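Local coordinates for N-acetyltransferase domain-containing protein (Xanthomonas campestris pv. campestris, PDB 2OZH) that is a putative GNAT-family acetyltransferase, probably moving an acyl group from a coenzyme A donor to a still unidentified acceptor, at residues R55-A60 against R84-A89; A93-P98 against R104-A109. All blocks are in the same frame, centred on the assembly; numbering follows the deposited sequence. Where two conformers were deposited one is given.

Interaction 1: R55-A60 against R84-A89. With SO4 (sulfate ion), chain B.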
# COMPACT_ATOMS: atom_id res chain seq x y z
N ARG A 55 -6.89 -28.44 0.39
CA ARG A 55 -5.98 -27.84 1.34
C ARG A 55 -5.32 -26.63 0.70
O ARG A 55 -5.00 -26.66 -0.48
CB ARG A 55 -4.87 -28.83 1.70
CG ARG A 55 -5.17 -29.78 2.85
CD ARG A 55 -6.30 -30.69 2.66
NE ARG A 55 -6.24 -31.60 1.51
CZ ARG A 55 -5.68 -32.81 1.47
NH1 ARG A 55 -5.10 -33.34 2.54
NH2 ARG A 55 -5.82 -33.52 0.37
N GLN A 56 -5.08 -25.60 1.50
CA GLN A 56 -4.31 -24.45 1.03
C GLN A 56 -2.82 -24.82 1.01
O GLN A 56 -2.29 -25.36 1.97
CB GLN A 56 -4.54 -23.24 1.90
CG GLN A 56 -3.92 -21.98 1.29
CD GLN A 56 -4.28 -20.71 1.95
OE1 GLN A 56 -5.17 -20.65 2.78
NE2 GLN A 56 -3.61 -19.62 1.52
N VAL A 57 -2.18 -24.47 -0.11
CA VAL A 57 -0.76 -24.75 -0.32
C VAL A 57 0.07 -23.49 -0.58
O VAL A 57 1.30 -23.57 -0.55
CB VAL A 57 -0.56 -25.72 -1.50
CG1 VAL A 57 -1.31 -27.04 -1.20
CG2 VAL A 57 -0.97 -25.14 -2.81
N ALA A 58 -0.56 -22.35 -0.85
CA ALA A 58 0.21 -21.15 -1.23
C ALA A 58 -0.63 -19.93 -0.96
O ALA A 58 -1.86 -20.02 -0.83
CB ALA A 58 0.60 -21.21 -2.70
N PHE A 59 0.02 -18.76 -0.91
CA PHE A 59 -0.63 -17.51 -0.59
C PHE A 59 0.16 -16.35 -1.16
O PHE A 59 1.37 -16.41 -1.28
CB PHE A 59 -0.62 -17.35 0.94
CG PHE A 59 -1.44 -16.19 1.51
CD1 PHE A 59 -2.80 -16.10 1.28
CD2 PHE A 59 -0.85 -15.21 2.27
CE1 PHE A 59 -3.55 -15.07 1.83
CE2 PHE A 59 -1.57 -14.21 2.82
CZ PHE A 59 -2.92 -14.13 2.64
N ALA A 60 -0.57 -15.29 -1.50
CA ALA A 60 0.02 -13.99 -1.81
C ALA A 60 -0.99 -12.95 -1.45
O ALA A 60 -2.19 -13.18 -1.54
CB ALA A 60 0.36 -13.89 -3.32
N ARG A 84 6.41 -26.81 -8.28
CA ARG A 84 5.28 -27.26 -9.07
C ARG A 84 4.59 -26.15 -9.82
O ARG A 84 3.55 -26.37 -10.41
CB ARG A 84 4.29 -28.00 -8.17
CG ARG A 84 4.85 -29.27 -7.63
CD ARG A 84 3.91 -29.88 -6.61
NE ARG A 84 4.29 -31.21 -6.15
CZ ARG A 84 3.79 -32.36 -6.63
NH1 ARG A 84 2.90 -32.38 -7.62
NH2 ARG A 84 4.21 -33.51 -6.11
N GLY A 85 5.11 -24.94 -9.77
CA GLY A 85 4.53 -23.81 -10.43
C GLY A 85 3.48 -23.06 -9.65
O GLY A 85 2.83 -22.17 -10.22
N TYR A 86 3.33 -23.37 -8.36
CA TYR A 86 2.27 -22.69 -7.58
C TYR A 86 2.56 -21.20 -7.35
O TYR A 86 1.62 -20.39 -7.43
CB TYR A 86 2.01 -23.45 -6.27
CG TYR A 86 1.60 -24.89 -6.41
CD1 TYR A 86 1.12 -25.42 -7.62
CD2 TYR A 86 1.64 -25.75 -5.33
CE1 TYR A 86 0.76 -26.73 -7.73
CE2 TYR A 86 1.26 -27.06 -5.43
CZ TYR A 86 0.81 -27.56 -6.65
OH TYR A 86 0.47 -28.87 -6.71
N SER A 87 3.82 -20.79 -7.13
CA SER A 87 4.17 -19.35 -7.01
C SER A 87 3.79 -18.61 -8.26
O SER A 87 3.18 -17.52 -8.23
CB SER A 87 5.67 -19.10 -6.77
OG SER A 87 6.04 -19.36 -5.43
N LYS A 88 4.18 -19.18 -9.41
CA LYS A 88 3.91 -18.58 -10.68
C LYS A 88 2.41 -18.51 -10.91
O LYS A 88 1.93 -17.54 -11.46
CB LYS A 88 4.58 -19.38 -11.83
CG LYS A 88 4.16 -18.90 -13.26
CD LYS A 88 4.66 -19.80 -14.39
CE LYS A 88 4.49 -19.13 -15.76
NZ LYS A 88 3.09 -19.30 -16.26
N ALA A 89 1.66 -19.53 -10.50
CA ALA A 89 0.22 -19.50 -10.71
C ALA A 89 -0.38 -18.30 -9.96
O ALA A 89 -1.25 -17.57 -10.48
CB ALA A 89 -0.45 -20.80 -10.26
S SO4 B . 7.59 -22.43 -6.56
O1 SO4 B . 8.43 -22.26 -7.73
O2 SO4 B . 7.90 -21.24 -5.76
O3 SO4 B . 6.31 -22.40 -7.17
O4 SO4 B . 7.99 -23.55 -5.72
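Sulfate O3 takes the backbone N-H of S87 at 3.0 Å (N-H...O 162°), just past Y86, whose ring meets V57 and whose CB lies near A58. In the given conformer of S87, its OG also donates to sulfate O2 at 2.7 Å, so backbone and hydroxyl hold two oxygens of one anion; G83 N supplies a further bond. On the side of the helix that faces the sheet, Y86 CG lies anti to its own carbonyl carbon (chi1 -58°), which carries the ring over to V57. The methyl CG2 of V57 approaches the ring obliquely, 3.7 Å from Y86 CD2 and 3.9 Å from Y86 CE2. The CB atoms of A58 and Y86 approach to 4.4 Å, a looser touch at the base of the side chain. Two consecutive strand residues can both turn toward the helix because V57 and A58 form a classic beta bulge opposite G50. Q56 spans this bend, its NE2 donating a hydrogen bond of 3.0 Å to A58 O from above the carbonyl plane. R84 CB sits over one face of the Y86 ring, toward the rim. The chemistry is thus split: the helix start meets strand 55-60 through carbon contacts, while G83 and S87 hold a sulfate, probably from the crystallisation liquor, at a place consistent with the loop that grips the coenzyme A pyrophosphate in GNAT enzymes.

Interaction 2: A93-P98 against R104-A109; sequences AVMAHP and RRFSLA. With EDO (1,2-ethanediol), chain E.
F106 reaches from its strand to the last turn of helix 86-96, where V94 and selenomethionine M95 meet one end of its ring. The methyl CG1 of V94, anti to the backbone N (chi1 173°), lies 3.6 Å from F106 CZ and 3.9 Å from F106 CE2. Beside it comes the terminal methyl of M95, with CE 3.8 Å from F106 CE2. The CB of M95 does not point at the strand; bends at chi2 (-69°) and chi3 (95°) fold the chain back until CE reaches the ring. Both methyls approach obliquely, and no hydrogen bond joins the two segments. V62 of strand 55-64 touches both V94 and F106, closing the apolar layer from the sheet. Farther along the strand, A109 O accepts a hydrogen bond of 2.7 Å from O2 of an ethanediol that is also bonded to V75 N. Residues 105-109 pair antiparallel with a strand of the second subunit, so the sheet continues through the dimer. Helix 86-96 packed on strand 105-109 completes a beta-alpha-beta crossover from strand 69-77, and these two parallel strands probably correspond to the pair that flanks the acetyl-CoA site in the GNAT fold.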
# COMPACT_ATOMS: atom_id res chain seq x y z
N ALA A 93 -1.90 -14.70 -11.56
CA ALA A 93 -3.21 -14.22 -11.21
C ALA A 93 -3.14 -12.78 -10.69
O ALA A 93 -4.02 -11.97 -10.97
CB ALA A 93 -3.81 -15.10 -10.14
N VAL A 94 -2.10 -12.46 -9.91
CA VAL A 94 -1.90 -11.07 -9.48
C VAL A 94 -1.73 -10.14 -10.66
O VAL A 94 -2.36 -9.06 -10.74
CB VAL A 94 -0.69 -10.95 -8.53
CG1 VAL A 94 -0.34 -9.51 -8.19
CG2 VAL A 94 -0.92 -11.75 -7.23
N MSE A 95 -0.87 -10.53 -11.59
CA MSE A 95 -0.57 -9.66 -12.72
C MSE A 95 -1.77 -9.49 -13.63
O MSE A 95 -1.89 -8.45 -14.32
CB MSE A 95 0.61 -10.20 -13.52
CG MSE A 95 1.93 -10.18 -12.84
SE MSE A 95 2.67 -8.38 -12.55
CE MSE A 95 1.99 -8.28 -10.84
N ALA A 96 -2.65 -10.49 -13.67
CA ALA A 96 -3.83 -10.46 -14.53
C ALA A 96 -5.09 -9.95 -13.86
O ALA A 96 -6.13 -9.84 -14.50
CB ALA A 96 -4.12 -11.87 -15.14
N HIS A 97 -5.03 -9.67 -12.54
CA HIS A 97 -6.28 -9.40 -11.85
C HIS A 97 -6.95 -8.12 -12.35
O HIS A 97 -6.29 -7.11 -12.49
CB HIS A 97 -6.03 -9.28 -10.34
CG HIS A 97 -7.29 -9.32 -9.55
ND1 HIS A 97 -8.10 -8.21 -9.41
CD2 HIS A 97 -7.92 -10.34 -8.93
CE1 HIS A 97 -9.18 -8.56 -8.73
NE2 HIS A 97 -9.09 -9.85 -8.42
N PRO A 98 -8.27 -8.15 -12.59
CA PRO A 98 -8.86 -6.98 -13.21
C PRO A 98 -8.81 -5.71 -12.38
O PRO A 98 -8.95 -4.62 -12.94
CB PRO A 98 -10.32 -7.41 -13.44
CG PRO A 98 -10.53 -8.64 -12.74
CD PRO A 98 -9.21 -9.27 -12.43
N ARG A 104 -0.00 2.92 -11.42
CA ARG A 104 1.19 3.72 -11.54
C ARG A 104 2.38 3.04 -10.88
O ARG A 104 3.51 3.06 -11.40
CB ARG A 104 0.95 5.07 -10.90
CG ARG A 104 2.00 6.04 -11.24
CD ARG A 104 1.43 7.42 -11.19
NE ARG A 104 2.55 8.30 -11.35
CZ ARG A 104 3.42 8.53 -10.37
NH1 ARG A 104 3.23 7.99 -9.16
NH2 ARG A 104 4.44 9.30 -10.58
N ARG A 105 2.14 2.44 -9.70
CA ARG A 105 3.21 1.81 -8.94
C ARG A 105 2.74 0.54 -8.27
O ARG A 105 1.69 0.55 -7.59
CB ARG A 105 3.72 2.76 -7.86
CG ARG A 105 5.10 2.32 -7.31
CD ARG A 105 5.52 3.07 -6.08
NE ARG A 105 5.53 4.52 -6.21
CZ ARG A 105 6.59 5.32 -6.20
NH1 ARG A 105 7.86 4.89 -6.18
NH2 ARG A 105 6.35 6.60 -6.22
N PHE A 106 3.52 -0.51 -8.43
CA PHE A 106 3.32 -1.79 -7.73
C PHE A 106 4.65 -2.03 -7.03
O PHE A 106 5.69 -2.14 -7.69
CB PHE A 106 2.99 -2.89 -8.73
CG PHE A 106 2.17 -4.03 -8.18
CD1 PHE A 106 2.33 -4.50 -6.89
CD2 PHE A 106 1.24 -4.62 -9.00
CE1 PHE A 106 1.53 -5.54 -6.42
CE2 PHE A 106 0.45 -5.66 -8.57
CZ PHE A 106 0.61 -6.14 -7.28
N SER A 107 4.62 -2.09 -5.71
CA SER A 107 5.84 -2.18 -4.89
C SER A 107 5.92 -3.49 -4.10
O SER A 107 4.91 -4.11 -3.82
CB SER A 107 5.84 -1.04 -3.87
OG SER A 107 5.82 0.23 -4.52
N LEU A 108 7.15 -3.86 -3.76
CA LEU A 108 7.39 -5.02 -2.89
C LEU A 108 8.77 -4.86 -2.25
O LEU A 108 9.57 -4.04 -2.70
CB LEU A 108 7.31 -6.32 -3.68
CG LEU A 108 8.31 -6.57 -4.79
CD1 LEU A 108 9.66 -7.03 -4.22
CD2 LEU A 108 7.74 -7.62 -5.76
N ALA A 109 9.02 -5.65 -1.21
CA ALA A 109 10.37 -5.79 -0.63
C ALA A 109 10.73 -7.26 -0.58
O ALA A 109 9.89 -8.06 -0.16
CB ALA A 109 10.38 -5.23 0.75
C1 EDO E . 6.50 -10.96 -1.64
O1 EDO E . 6.08 -11.38 -0.32
C2 EDO E . 7.53 -9.87 -1.57
O2 EDO E . 8.78 -10.37 -1.08

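How the interactions relate
Interaction 1 and interaction 2 lie at opposite ends of helix 86-96, their centres about 16 Å apart. Along the chain they come in series: 55-60 pairs with 84-89, and 93-98 then pairs with 104-109. Both put the helix on the same mixed sheet, with strand 69-77 running between strands 55-64 and 105-109. Their segments adjoin in sequence but touch nowhere else. The N-terminal end of the helix meets strand 55-64 near its bulge, while the C-terminal end is reached by F106 of strand 105-109. The helix start thus lies by a probable cofactor-binding loop, and its end lies beside the strand that pairs with the second subunit.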